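Local coordinates for McyG protein (Microcystis aeruginosa PCC 7806, PDB 4R0M) that binds phenylalanyl-adenylate in its adenylation domain and, as part of the microcystin synthetase, probably activates acyl substrates for transfer to its peptidyl carrier domain, at residues D14-L19 with T195-L200; Q49-D54 with F83-W88; D54-L59 with C90-I95; K72-I77 with V98-A103. All blocks are in the same frame, centred on the assembly; numbering follows the deposited sequence.

Interaction 1 of 4, residues D14-L19 with T195-L200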
loop_
_atom_site.group_PDB
_atom_site.type_symbol
_atom_site.label_atom_id
_atom_site.label_comp_id
_atom_site.label_asym_id
_atom_site.label_seq_id
_atom_site.Cartn_x
_atom_site.Cartn_y
_atom_site.Cartn_z
ATOM N N ASP A 14 0.123 20.708 18.872
ATOM C CA ASP A 14 1.097 20.917 17.799
ATOM C C ASP A 14 2.512 20.482 18.172
ATOM O O ASP A 14 3.044 20.865 19.218
ATOM C CB ASP A 14 1.106 22.384 17.349
ATOM C CG ASP A 14 0.081 22.677 16.265
ATOM O OD1 ASP A 14 -0.331 21.742 15.543
ATOM O OD2 ASP A 14 -0.304 23.858 16.128
ATOM N N ASN A 15 3.102 19.672 17.301
ATOM C CA ASN A 15 4.489 19.252 17.425
ATOM C C ASN A 15 5.282 19.807 16.250
ATOM O O ASN A 15 4.836 19.722 15.103
ATOM C CB ASN A 15 4.577 17.725 17.453
ATOM C CG ASN A 15 6.006 17.221 17.504
ATOM O OD1 ASN A 15 6.765 17.555 18.416
ATOM N ND2 ASN A 15 6.380 16.406 16.523
ATOM N N TRP A 16 6.449 20.379 16.534
ATOM C CA TRP A 16 7.262 21.004 15.491
ATOM C C TRP A 16 8.609 20.361 15.306
ATOM O O TRP A 16 9.597 21.031 15.005
ATOM C CB TRP A 16 7.389 22.504 15.738
ATOM C CG TRP A 16 6.082 23.236 15.559
ATOM C CD1 TRP A 16 5.346 23.911 16.529
ATOM C CD2 TRP A 16 5.297 23.374 14.321
ATOM N NE1 TRP A 16 4.204 24.445 15.992
ATOM C CE2 TRP A 16 4.111 24.162 14.674
ATOM C CE3 TRP A 16 5.453 22.942 13.007
ATOM C CZ2 TRP A 16 3.141 24.491 13.737
ATOM C CZ3 TRP A 16 4.467 23.279 12.073
ATOM C CH2 TRP A 16 3.339 24.034 12.432
ATOM N N ARG A 17 8.648 19.044 15.473
ATOM C CA ARG A 17 9.855 18.263 15.236
ATOM C C ARG A 17 10.102 18.067 13.741
ATOM O O ARG A 17 9.170 18.107 12.939
ATOM C CB ARG A 17 9.740 16.893 15.910
ATOM C CG ARG A 17 9.967 16.883 17.412
ATOM C CD ARG A 17 9.675 15.500 17.979
ATOM N NE ARG A 17 10.386 15.253 19.231
ATOM C CZ ARG A 17 11.600 14.713 19.319
ATOM N NH1 ARG A 17 12.261 14.353 18.226
ATOM N NH2 ARG A 17 12.159 14.531 20.509
ATOM N N THR A 18 11.366 17.871 13.377
ATOM C CA THR A 18 11.731 17.413 12.040
ATOM C C THR A 18 12.093 15.936 12.127
ATOM O O THR A 18 12.211 15.386 13.226
ATOM C CB THR A 18 12.933 18.185 11.462
ATOM O OG1 THR A 18 14.077 17.992 12.301
ATOM C CG2 THR A 18 12.620 19.671 11.339
ATOM N N LEU A 19 12.276 15.299 10.974
ATOM C CA LEU A 19 12.634 13.882 10.934
ATOM C C LEU A 19 14.015 13.606 11.538
ATOM O O LEU A 19 14.215 12.578 12.184
ATOM C CB LEU A 19 12.536 13.332 9.505
ATOM C CG LEU A 19 11.120 13.168 8.939
ATOM C CD1 LEU A 19 11.159 12.958 7.433
ATOM C CD2 LEU A 19 10.371 12.031 9.618
ATOM N N THR A 195 5.324 16.817 4.085
ATOM C CA THR A 195 6.218 17.576 4.947
ATOM C C THR A 195 6.548 16.758 6.192
ATOM O O THR A 195 5.894 15.742 6.460
ATOM C CB THR A 195 5.576 18.915 5.366
ATOM O OG1 THR A 195 4.394 18.658 6.133
ATOM C CG2 THR A 195 5.208 19.741 4.142
ATOM N N HIS A 196 7.560 17.195 6.942
ATOM C CA HIS A 196 7.863 16.624 8.256
ATOM C C HIS A 196 6.646 16.692 9.129
ATOM O O HIS A 196 6.298 15.722 9.805
ATOM C CB HIS A 196 8.995 17.386 8.943
ATOM C CG HIS A 196 10.265 17.470 8.135
ATOM N ND1 HIS A 196 11.282 16.607 8.296
ATOM C CD2 HIS A 196 10.664 18.370 7.151
ATOM C CE1 HIS A 196 12.281 16.930 7.454
ATOM N NE2 HIS A 196 11.902 18.009 6.754
ATOM N N HIS A 197 5.989 17.851 9.108
ATOM C CA HIS A 197 4.806 18.098 9.923
ATOM C C HIS A 197 3.656 17.206 9.549
ATOM O O HIS A 197 2.920 16.764 10.427
ATOM C CB HIS A 197 4.400 19.568 9.856
ATOM C CG HIS A 197 3.369 19.961 10.890
ATOM N ND1 HIS A 197 3.629 19.958 12.211
ATOM C CD2 HIS A 197 2.048 20.381 10.751
ATOM C CE1 HIS A 197 2.533 20.351 12.885
ATOM N NE2 HIS A 197 1.565 20.611 11.991
ATOM N N ASN A 198 3.495 16.934 8.249
ATOM C CA ASN A 198 2.511 15.952 7.772
ATOM C C ASN A 198 2.732 14.588 8.414
ATOM O O ASN A 198 1.827 14.024 9.028
ATOM C CB ASN A 198 2.570 15.792 6.240
ATOM C CG ASN A 198 1.949 16.961 5.483
ATOM O OD1 ASN A 198 2.408 17.311 4.392
ATOM N ND2 ASN A 198 0.904 17.560 6.045
ATOM N N ILE A 199 3.953 14.078 8.270
ATOM C CA ILE A 199 4.319 12.736 8.719
ATOM C C ILE A 199 4.230 12.596 10.244
ATOM O O ILE A 199 3.606 11.660 10.754
ATOM C CB ILE A 199 5.729 12.347 8.206
ATOM C CG1 ILE A 199 5.733 12.278 6.673
ATOM C CG2 ILE A 199 6.184 11.019 8.801
ATOM C CD1 ILE A 199 7.102 12.430 6.040
ATOM N N LEU A 200 4.834 13.542 10.959
ATOM C CA LEU A 200 4.897 13.480 12.420
ATOM C C LEU A 200 3.567 13.782 13.102
ATOM O O LEU A 200 3.350 13.389 14.248
ATOM C CB LEU A 200 6.033 14.355 12.960
ATOM C CG LEU A 200 7.414 13.885 12.485
ATOM C CD1 LEU A 200 8.508 14.839 12.932
ATOM C CD2 LEU A 200 7.710 12.461 12.944
HETATM O O HOH W 1 6.436 18.522 12.936
#
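W16 lays its six-membered ring over one face of the H197 imidazole, an offset stack with centroids 4.2 Å apart and planes inclined by 16°. At the edge of that imidazole, in plane, H197 ND1 gives a weak, bent hydrogen bond to N15 O at 3.1 Å. A water in the same plane lies 3.2 Å from H197 ND1 and donates to R17 O at 2.8 Å, linking the ring to a second carbonyl of the loop. H197 CG points opposite the backbone nitrogen (chi1 -168°), which carries the ring out to W16. A straighter bond (161°) runs from L19 N to H196 ND1, 3.1 Å long, with the donor tilted from the ring plane; T18 CB lies over a face of this second imidazole as a CH-pi contact. L200 CD1 meets R17 O at 3.3 Å. Behind these contacts, T195 and N198 form a capping box fixing the first turn of helix 196-210: N198 N donates to T195 OG1 at 2.9 Å and T195 N to N198 OD1. The loop leading into helix 19-27 packs on this turn, L19 also touching A177 of strand 176-182, I235 of helix 227-240 and W88 and F91 of helix 80-93.

Interaction 2 of 4, residues Q49-D54 with F83-W88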
loop_
_atom_site.group_PDB
_atom_site.type_symbol
_atom_site.label_atom_id
_atom_site.label_comp_id
_atom_site.label_asym_id
_atom_site.label_seq_id
_atom_site.Cartn_x
_atom_site.Cartn_y
_atom_site.Cartn_z
ATOM N N GLN A 49 21.254 4.028 16.470
ATOM C CA GLN A 49 22.564 4.674 16.465
ATOM C C GLN A 49 23.370 4.295 15.218
ATOM O O GLN A 49 23.977 5.161 14.583
ATOM C CB GLN A 49 23.339 4.317 17.746
ATOM C CG GLN A 49 24.704 4.986 17.886
ATOM C CD GLN A 49 24.619 6.501 17.962
ATOM O OE1 GLN A 49 25.003 7.202 17.024
ATOM N NE2 GLN A 49 24.106 7.015 19.078
ATOM N N ASP A 50 23.370 3.003 14.879
ATOM C CA ASP A 50 24.057 2.503 13.681
ATOM C C ASP A 50 23.430 3.056 12.402
ATOM O O ASP A 50 24.144 3.431 11.470
ATOM C CB ASP A 50 24.040 0.972 13.635
ATOM C CG ASP A 50 24.841 0.335 14.755
ATOM O OD1 ASP A 50 26.063 0.583 14.844
ATOM O OD2 ASP A 50 24.251 -0.442 15.534
ATOM N N LEU A 51 22.099 3.096 12.367
ATOM C CA LEU A 51 21.360 3.644 11.231
ATOM C C LEU A 51 21.736 5.105 10.999
ATOM O O LEU A 51 22.052 5.505 9.875
ATOM C CB LEU A 51 19.848 3.502 11.451
ATOM C CG LEU A 51 18.894 4.247 10.507
ATOM C CD1 LEU A 51 18.880 3.623 9.118
ATOM C CD2 LEU A 51 17.490 4.285 11.087
ATOM N N TYR A 52 21.713 5.886 12.078
ATOM C CA TYR A 52 22.099 7.293 12.044
ATOM C C TYR A 52 23.515 7.474 11.495
ATOM O O TYR A 52 23.742 8.320 10.629
ATOM C CB TYR A 52 21.959 7.911 13.442
ATOM C CG TYR A 52 22.488 9.324 13.577
ATOM C CD1 TYR A 52 21.753 10.414 13.113
ATOM C CD2 TYR A 52 23.719 9.571 14.184
ATOM C CE1 TYR A 52 22.234 11.708 13.242
ATOM C CE2 TYR A 52 24.210 10.862 14.315
ATOM C CZ TYR A 52 23.465 11.927 13.845
ATOM O OH TYR A 52 23.949 13.209 13.972
ATOM N N GLN A 53 24.455 6.668 11.988
ATOM C CA GLN A 53 25.847 6.735 11.535
ATOM C C GLN A 53 25.983 6.333 10.068
ATOM O O GLN A 53 26.748 6.946 9.322
ATOM C CB GLN A 53 26.765 5.870 12.410
ATOM C CG GLN A 53 26.954 6.349 13.848
ATOM C CD GLN A 53 27.550 7.746 13.965
ATOM O OE1 GLN A 53 28.354 8.173 13.137
ATOM N NE2 GLN A 53 27.156 8.463 15.011
ATOM N N ASP A 54 25.235 5.305 9.667
ATOM C CA ASP A 54 25.217 4.824 8.284
ATOM C C ASP A 54 24.652 5.893 7.345
ATOM O O ASP A 54 25.221 6.165 6.284
ATOM C CB ASP A 54 24.398 3.531 8.193
ATOM C CG ASP A 54 24.621 2.766 6.894
ATOM O OD1 ASP A 54 25.546 3.101 6.122
ATOM O OD2 ASP A 54 23.857 1.807 6.653
ATOM N N PHE A 83 17.957 0.504 1.458
ATOM C CA PHE A 83 16.866 1.459 1.259
ATOM C C PHE A 83 16.693 2.404 2.450
ATOM O O PHE A 83 16.747 3.623 2.289
ATOM C CB PHE A 83 15.555 0.718 0.961
ATOM C CG PHE A 83 14.395 1.624 0.646
ATOM C CD1 PHE A 83 13.715 2.299 1.661
ATOM C CD2 PHE A 83 13.964 1.787 -0.665
ATOM C CE1 PHE A 83 12.644 3.129 1.372
ATOM C CE2 PHE A 83 12.890 2.611 -0.961
ATOM C CZ PHE A 83 12.229 3.283 0.059
ATOM N N ILE A 84 16.486 1.836 3.635
ATOM C CA ILE A 84 16.221 2.625 4.843
ATOM C C ILE A 84 17.371 3.584 5.217
ATOM O O ILE A 84 17.121 4.768 5.452
ATOM C CB ILE A 84 15.786 1.733 6.032
ATOM C CG1 ILE A 84 14.478 1.005 5.688
ATOM C CG2 ILE A 84 15.602 2.563 7.293
ATOM C CD1 ILE A 84 14.150 -0.177 6.576
ATOM N N PRO A 85 18.628 3.094 5.250
ATOM C CA PRO A 85 19.718 4.038 5.500
ATOM C C PRO A 85 19.821 5.161 4.462
ATOM O O PRO A 85 20.125 6.299 4.825
ATOM C CB PRO A 85 20.961 3.146 5.474
ATOM C CG PRO A 85 20.458 1.818 5.920
ATOM C CD PRO A 85 19.115 1.700 5.261
ATOM N N ALA A 86 19.560 4.847 3.193
ATOM C CA ALA A 86 19.582 5.850 2.123
ATOM C C ALA A 86 18.428 6.846 2.232
ATOM O O ALA A 86 18.593 8.030 1.930
ATOM C CB ALA A 86 19.573 5.180 0.758
ATOM N N LEU A 87 17.264 6.358 2.657
ATOM C CA LEU A 87 16.089 7.203 2.867
ATOM C C LEU A 87 16.336 8.211 3.989
ATOM O O LEU A 87 16.034 9.403 3.844
ATOM C CB LEU A 87 14.859 6.345 3.188
ATOM C CG LEU A 87 13.522 7.058 3.414
ATOM C CD1 LEU A 87 12.831 7.370 2.094
ATOM C CD2 LEU A 87 12.618 6.214 4.299
ATOM N N TRP A 88 16.884 7.719 5.102
ATOM C CA TRP A 88 17.224 8.558 6.247
ATOM C C TRP A 88 18.377 9.476 5.971
ATOM O O TRP A 88 18.424 10.586 6.503
ATOM C CB TRP A 88 17.480 7.708 7.487
ATOM C CG TRP A 88 16.196 7.283 8.151
ATOM C CD1 TRP A 88 15.585 6.033 8.103
ATOM C CD2 TRP A 88 15.301 8.112 8.967
ATOM N NE1 TRP A 88 14.414 6.031 8.822
ATOM C CE2 TRP A 88 14.184 7.246 9.363
ATOM C CE3 TRP A 88 15.314 9.438 9.398
ATOM C CZ2 TRP A 88 13.142 7.706 10.155
ATOM C CZ3 TRP A 88 14.256 9.890 10.195
ATOM C CH2 TRP A 88 13.197 9.044 10.563
#
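W88 receives L51 CD2 over one face of its indole: the methyl carbon lies 4.3 Å from the centroid of the five-membered ring and 25° off its normal, a CH-pi contact, with L51 CD2 3.9 Å from W88 CD1. I84 CG2 sits at the edge of the same ring, in its plane, and F91 meets W88 edge-to-face. The contact joins helix 48-64 to helix 80-93, the connecting helix of the parallel beta-alpha-beta unit that runs from strand 72-76 to strand 96-99. Over these segments the axes cross at -63° and approach to 9.0 Å, and L51 and P85 make the closest CA pair at 6.0 Å. L51 carries the interface with both of its methyls. Its CG is placed trans to the main-chain nitrogen (chi1 169°), which turns the branch to the partner helix; CD2 then lies on W88 while CD1 settles 3.7 Å from P85 CA and 3.9 Å from I84 CG2. Helix 80-93 is kinked here, the proline nitrogen of P85 having no bond to the preceding turn. L51 also touches L23 of helix 19-27 and I34 of strand 33-37, which extends the apolar packing beyond the pair. The carboxylate of D54 is anchored outside it, with OD2 in a salt bridge to R159 NH2 and a hydrogen bond from Q46 NE2; that same oxygen, D54 OD2, rests 3.4 Å from P85 CB.

Interaction 3 of 4, residues D54-L59 with C90-I95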
loop_
_atom_site.group_PDB
_atom_site.type_symbol
_atom_site.label_atom_id
_atom_site.label_comp_id
_atom_site.label_asym_id
_atom_site.label_seq_id
_atom_site.Cartn_x
_atom_site.Cartn_y
_atom_site.Cartn_z
ATOM N N ASP A 54 25.235 5.305 9.667
ATOM C CA ASP A 54 25.217 4.824 8.284
ATOM C C ASP A 54 24.652 5.893 7.345
ATOM O O ASP A 54 25.221 6.165 6.284
ATOM C CB ASP A 54 24.398 3.531 8.193
ATOM C CG ASP A 54 24.621 2.766 6.894
ATOM O OD1 ASP A 54 25.546 3.101 6.122
ATOM O OD2 ASP A 54 23.857 1.807 6.653
ATOM N N ALA A 55 23.545 6.507 7.759
ATOM C CA ALA A 55 22.911 7.587 7.006
ATOM C C ALA A 55 23.849 8.773 6.751
ATOM O O ALA A 55 23.863 9.324 5.649
ATOM C CB ALA A 55 21.642 8.047 7.711
ATOM N N LEU A 56 24.631 9.151 7.763
ATOM C CA LEU A 56 25.600 10.250 7.641
ATOM C C LEU A 56 26.671 9.973 6.587
ATOM O O LEU A 56 27.077 10.881 5.856
ATOM C CB LEU A 56 26.273 10.548 8.989
ATOM C CG LEU A 56 25.488 11.256 10.098
ATOM C CD1 LEU A 56 26.342 11.370 11.352
ATOM C CD2 LEU A 56 25.008 12.631 9.658
ATOM N N VAL A 57 27.124 8.722 6.527
ATOM C CA VAL A 57 28.130 8.294 5.552
ATOM C C VAL A 57 27.564 8.384 4.136
ATOM O O VAL A 57 28.214 8.924 3.239
ATOM C CB VAL A 57 28.640 6.860 5.839
ATOM C CG1 VAL A 57 29.605 6.395 4.757
ATOM C CG2 VAL A 57 29.312 6.790 7.205
ATOM N N ILE A 58 26.350 7.863 3.951
ATOM C CA ILE A 58 25.658 7.912 2.661
ATOM C C ILE A 58 25.378 9.359 2.261
ATOM O O ILE A 58 25.577 9.736 1.103
ATOM C CB ILE A 58 24.347 7.089 2.681
ATOM C CG1 ILE A 58 24.658 5.604 2.893
ATOM C CG2 ILE A 58 23.558 7.285 1.389
ATOM C CD1 ILE A 58 23.549 4.826 3.566
ATOM N N LEU A 59 24.926 10.159 3.229
ATOM C CA LEU A 59 24.672 11.583 3.017
ATOM C C LEU A 59 25.908 12.321 2.502
ATOM O O LEU A 59 25.808 13.146 1.592
ATOM C CB LEU A 59 24.156 12.243 4.301
ATOM C CG LEU A 59 23.897 13.756 4.297
ATOM C CD1 LEU A 59 22.988 14.186 3.148
ATOM C CD2 LEU A 59 23.318 14.189 5.635
ATOM N N CYS A 90 18.841 10.986 3.126
ATOM C CA CYS A 90 18.142 12.080 2.464
ATOM C C CYS A 90 17.389 12.955 3.464
ATOM O O CYS A 90 17.434 14.187 3.373
ATOM C CB CYS A 90 17.175 11.533 1.404
ATOM S SG CYS A 90 17.980 10.700 0.011
ATOM N N PHE A 91 16.704 12.323 4.415
ATOM C CA PHE A 91 15.974 13.060 5.454
ATOM C C PHE A 91 16.890 14.006 6.237
ATOM O O PHE A 91 16.556 15.177 6.433
ATOM C CB PHE A 91 15.257 12.105 6.418
ATOM C CG PHE A 91 14.051 11.416 5.829
ATOM C CD1 PHE A 91 13.367 11.956 4.743
ATOM C CD2 PHE A 91 13.577 10.236 6.392
ATOM C CE1 PHE A 91 12.249 11.318 4.219
ATOM C CE2 PHE A 91 12.459 9.596 5.872
ATOM C CZ PHE A 91 11.795 10.137 4.782
ATOM N N LEU A 92 18.046 13.495 6.660
ATOM C CA LEU A 92 19.004 14.262 7.461
ATOM C C LEU A 92 19.619 15.439 6.706
ATOM O O LEU A 92 19.883 16.487 7.297
ATOM C CB LEU A 92 20.119 13.356 7.993
ATOM C CG LEU A 92 19.806 12.204 8.953
ATOM C CD1 LEU A 92 21.070 11.398 9.207
ATOM C CD2 LEU A 92 19.216 12.685 10.270
ATOM N N GLY A 93 19.843 15.269 5.404
ATOM C CA GLY A 93 20.483 16.305 4.595
ATOM C C GLY A 93 19.548 17.306 3.946
ATOM O O GLY A 93 19.999 18.218 3.253
ATOM N N GLY A 94 18.248 17.142 4.167
ATOM C CA GLY A 94 17.247 17.983 3.516
ATOM C C GLY A 94 17.119 17.709 2.027
ATOM O O GLY A 94 16.644 18.561 1.274
ATOM N N ILE A 95 17.564 16.526 1.605
ATOM C CA ILE A 95 17.381 16.052 0.235
ATOM C C ILE A 95 16.078 15.262 0.211
ATOM O O ILE A 95 15.824 14.460 1.106
ATOM C CB ILE A 95 18.558 15.154 -0.215
ATOM C CG1 ILE A 95 19.872 15.946 -0.209
ATOM C CG2 ILE A 95 18.301 14.564 -1.599
ATOM C CD1 ILE A 95 21.116 15.083 -0.144
#
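This is van der Waals packing: A55, L56 and L59 of helix 48-64 lie against L92, G93 and I95, at the C-terminal end of helix 80-93 and the turn beyond it. The backbones come nearest at L59 and G93, whose CA atoms are 6.5 Å apart. The approach depends on G93 having no side chain on the side that faces L59, so the leucine meets the main chain directly: L59 CD1 is 3.6 Å from G93 CA, and L59 CD2 is likewise 3.6 Å from G93 N. The branch of L59 extends away from its own amide nitrogen (chi1 177°), which sends both methyls across to the glycine. CD1 of the same leucine also touches I95 CD1 at 3.9 Å, the two side chains approaching at a slant. What lets I95 turn back to this interface is a Schellman motif centred on G94, the first residue to leave helical geometry, with a positive phi of 70°. I95 N donates to C90 O at 2.9 Å, and the companion bond from G94 N to F91 O is weak, at 3.4 Å. After this turn the chain enters strand 96-99, completing the beta-alpha-beta crossover from strand 72-76. One turn earlier on helix 48-64, A55 and L56 meet L92, the neighbour of G93: L92 CD1 lies 3.7 Å from A55 CB and 4.2 Å from L56 CD2, with the leucine side chains at about a right angle. L168, from a loop, touches L56, L59 and L92 together, while L92 also reaches S20 and L23 of helix 19-27 and I95 packs on L62 farther along helix 48-64.

Interaction 4 of 4, residues K72-I77 with V98-A103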
loop_
_atom_site.group_PDB
_atom_site.type_symbol
_atom_site.label_atom_id
_atom_site.label_comp_id
_atom_site.label_asym_id
_atom_site.label_seq_id
_atom_site.Cartn_x
_atom_site.Cartn_y
_atom_site.Cartn_z
ATOM N N LYS A 72 16.092 16.612 -5.406
ATOM C CA LYS A 72 15.392 15.338 -5.320
ATOM C C LYS A 72 16.244 14.205 -5.874
ATOM O O LYS A 72 17.022 14.405 -6.811
ATOM C CB LYS A 72 14.047 15.424 -6.046
ATOM C CG LYS A 72 12.987 16.184 -5.260
ATOM C CD LYS A 72 11.877 16.714 -6.145
ATOM C CE LYS A 72 12.127 18.155 -6.563
ATOM N NZ LYS A 72 11.754 19.112 -5.487
ATOM N N VAL A 73 16.120 13.028 -5.263
ATOM C CA VAL A 73 16.773 11.811 -5.759
ATOM C C VAL A 73 15.775 10.652 -5.816
ATOM O O VAL A 73 14.979 10.459 -4.892
ATOM C CB VAL A 73 18.021 11.407 -4.927
ATOM C CG1 VAL A 73 19.095 12.483 -4.989
ATOM C CG2 VAL A 73 17.654 11.106 -3.481
ATOM N N ILE A 74 15.818 9.894 -6.909
ATOM C CA ILE A 74 14.926 8.752 -7.096
ATOM C C ILE A 74 15.505 7.506 -6.430
ATOM O O ILE A 74 16.699 7.234 -6.542
ATOM C CB ILE A 74 14.636 8.487 -8.597
ATOM C CG1 ILE A 74 13.829 9.648 -9.192
ATOM C CG2 ILE A 74 13.902 7.161 -8.792
ATOM C CD1 ILE A 74 13.539 9.525 -10.676
ATOM N N LEU A 75 14.654 6.760 -5.733
ATOM C CA LEU A 75 15.065 5.511 -5.092
ATOM C C LEU A 75 14.574 4.289 -5.862
ATOM O O LEU A 75 13.375 4.135 -6.118
ATOM C CB LEU A 75 14.582 5.455 -3.638
ATOM C CG LEU A 75 15.418 6.106 -2.528
ATOM C CD1 LEU A 75 15.498 7.625 -2.649
ATOM C CD2 LEU A 75 14.873 5.702 -1.165
ATOM N N GLN A 76 15.525 3.439 -6.239
ATOM C CA GLN A 76 15.250 2.173 -6.910
ATOM C C GLN A 76 16.070 1.076 -6.233
ATOM O O GLN A 76 16.972 0.486 -6.830
ATOM C CB GLN A 76 15.580 2.275 -8.402
ATOM C CG GLN A 76 14.587 3.105 -9.202
ATOM C CD GLN A 76 13.303 2.350 -9.494
ATOM O OE1 GLN A 76 12.346 2.395 -8.718
ATOM N NE2 GLN A 76 13.286 1.635 -10.610
ATOM N N ILE A 77 15.742 0.820 -4.968
ATOM C CA ILE A 77 16.524 -0.065 -4.114
ATOM C C ILE A 77 15.660 -1.212 -3.593
ATOM O O ILE A 77 14.721 -0.992 -2.825
ATOM C CB ILE A 77 17.124 0.708 -2.913
ATOM C CG1 ILE A 77 17.886 1.956 -3.390
ATOM C CG2 ILE A 77 18.024 -0.200 -2.088
ATOM C CD1 ILE A 77 18.059 3.028 -2.333
ATOM N N VAL A 98 12.685 10.194 -3.438
ATOM C CA VAL A 98 11.515 9.862 -4.246
ATOM C C VAL A 98 11.514 8.352 -4.486
ATOM O O VAL A 98 12.027 7.874 -5.505
ATOM C CB VAL A 98 11.480 10.653 -5.575
ATOM C CG1 VAL A 98 10.169 10.414 -6.316
ATOM C CG2 VAL A 98 11.666 12.145 -5.318
ATOM N N PRO A 99 10.957 7.590 -3.528
ATOM C CA PRO A 99 10.956 6.138 -3.633
ATOM C C PRO A 99 9.958 5.666 -4.678
ATOM O O PRO A 99 8.805 6.102 -4.679
ATOM C CB PRO A 99 10.526 5.674 -2.229
ATOM C CG PRO A 99 10.545 6.895 -1.363
ATOM C CD PRO A 99 10.298 8.041 -2.293
ATOM N N LEU A 100 10.412 4.801 -5.575
ATOM C CA LEU A 100 9.538 4.219 -6.585
ATOM C C LEU A 100 9.669 2.699 -6.579
ATOM O O LEU A 100 10.703 2.161 -6.177
ATOM C CB LEU A 100 9.844 4.799 -7.972
ATOM C CG LEU A 100 9.549 6.289 -8.204
ATOM C CD1 LEU A 100 10.181 6.770 -9.502
ATOM C CD2 LEU A 100 8.056 6.589 -8.192
ATOM N N THR A 101 8.608 2.022 -7.010
ATOM C CA THR A 101 8.576 0.566 -7.086
ATOM C C THR A 101 9.698 0.060 -7.985
ATOM O O THR A 101 9.917 0.589 -9.076
ATOM C CB THR A 101 7.214 0.068 -7.623
ATOM O OG1 THR A 101 6.160 0.578 -6.796
ATOM C CG2 THR A 101 7.142 -1.463 -7.639
ATOM N N VAL A 102 10.420 -0.946 -7.500
ATOM C CA VAL A 102 11.416 -1.646 -8.299
ATOM C C VAL A 102 10.694 -2.502 -9.341
ATOM O O VAL A 102 9.817 -3.297 -9.002
ATOM C CB VAL A 102 12.344 -2.504 -7.407
ATOM C CG1 VAL A 102 13.122 -3.524 -8.229
ATOM C CG2 VAL A 102 13.297 -1.609 -6.621
ATOM N N ALA A 103 11.054 -2.308 -10.607
ATOM C CA ALA A 103 10.435 -3.025 -11.722
ATOM C C ALA A 103 10.720 -4.526 -11.660
ATOM O O ALA A 103 11.785 -4.928 -11.184
ATOM C CB ALA A 103 10.910 -2.447 -13.046
#
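Three backbone hydrogen bonds join V73 and L75 to V98 and L100 in parallel register, with I74 paired to V98 and L75 to P99. V98 N donates to V73 O at 2.7 Å. L75 N donates to V98 O at 2.9 Å in a nearly straight bond (172°). L100 N completes the set with L75 O at 3.1 Å. All three bonds use the residues flanking P99, so the proline's missing N-H costs this pairing nothing. A CA-H...O contact, I74 CA to V98 O at 3.4 Å, adds to the backbone link.

Among the apolar contacts, I74 and V98 share one face of the sheet, where I74 CG2 also meets L100 CD1 at 3.8 Å. On the other face L75 CB lies 3.7 Å from P99 CA, and both residues touch F83 of helix 80-93. Past the strand, V102 CG2 comes within 3.8 Å of I77 N.

T101, whose OG1 is hydrogen-bonded to D225 OD2, has its side chain about 9 Å from the bound phenylalanyl-adenylate. The pairing sets strand 96-99 at one edge of a four-stranded parallel sheet, beside strand 72-76, to which it is joined through helix 80-93 in a beta-alpha-beta unit.

In the fold
From the N terminus, interaction 1 closes the widest loop, bringing the approach to helix 19-27 onto the start of helix 196-210; the other three are nested inside it. Interactions 2, 3 and 4 cross one another, their segments alternating along the chain. Interactions 2 and 3 share D54 and join successive parts of helices 48-64 and 80-93, with P85 CB 3.6 Å from I58 CD1. Interaction 4 pairs the strands before and after helix 80-93, which packs back on them where F83 CZ lies 3.7 Å from P99 CB. Interaction 1 touches the same helix through L19, making helix 80-93 the element on which all four converge.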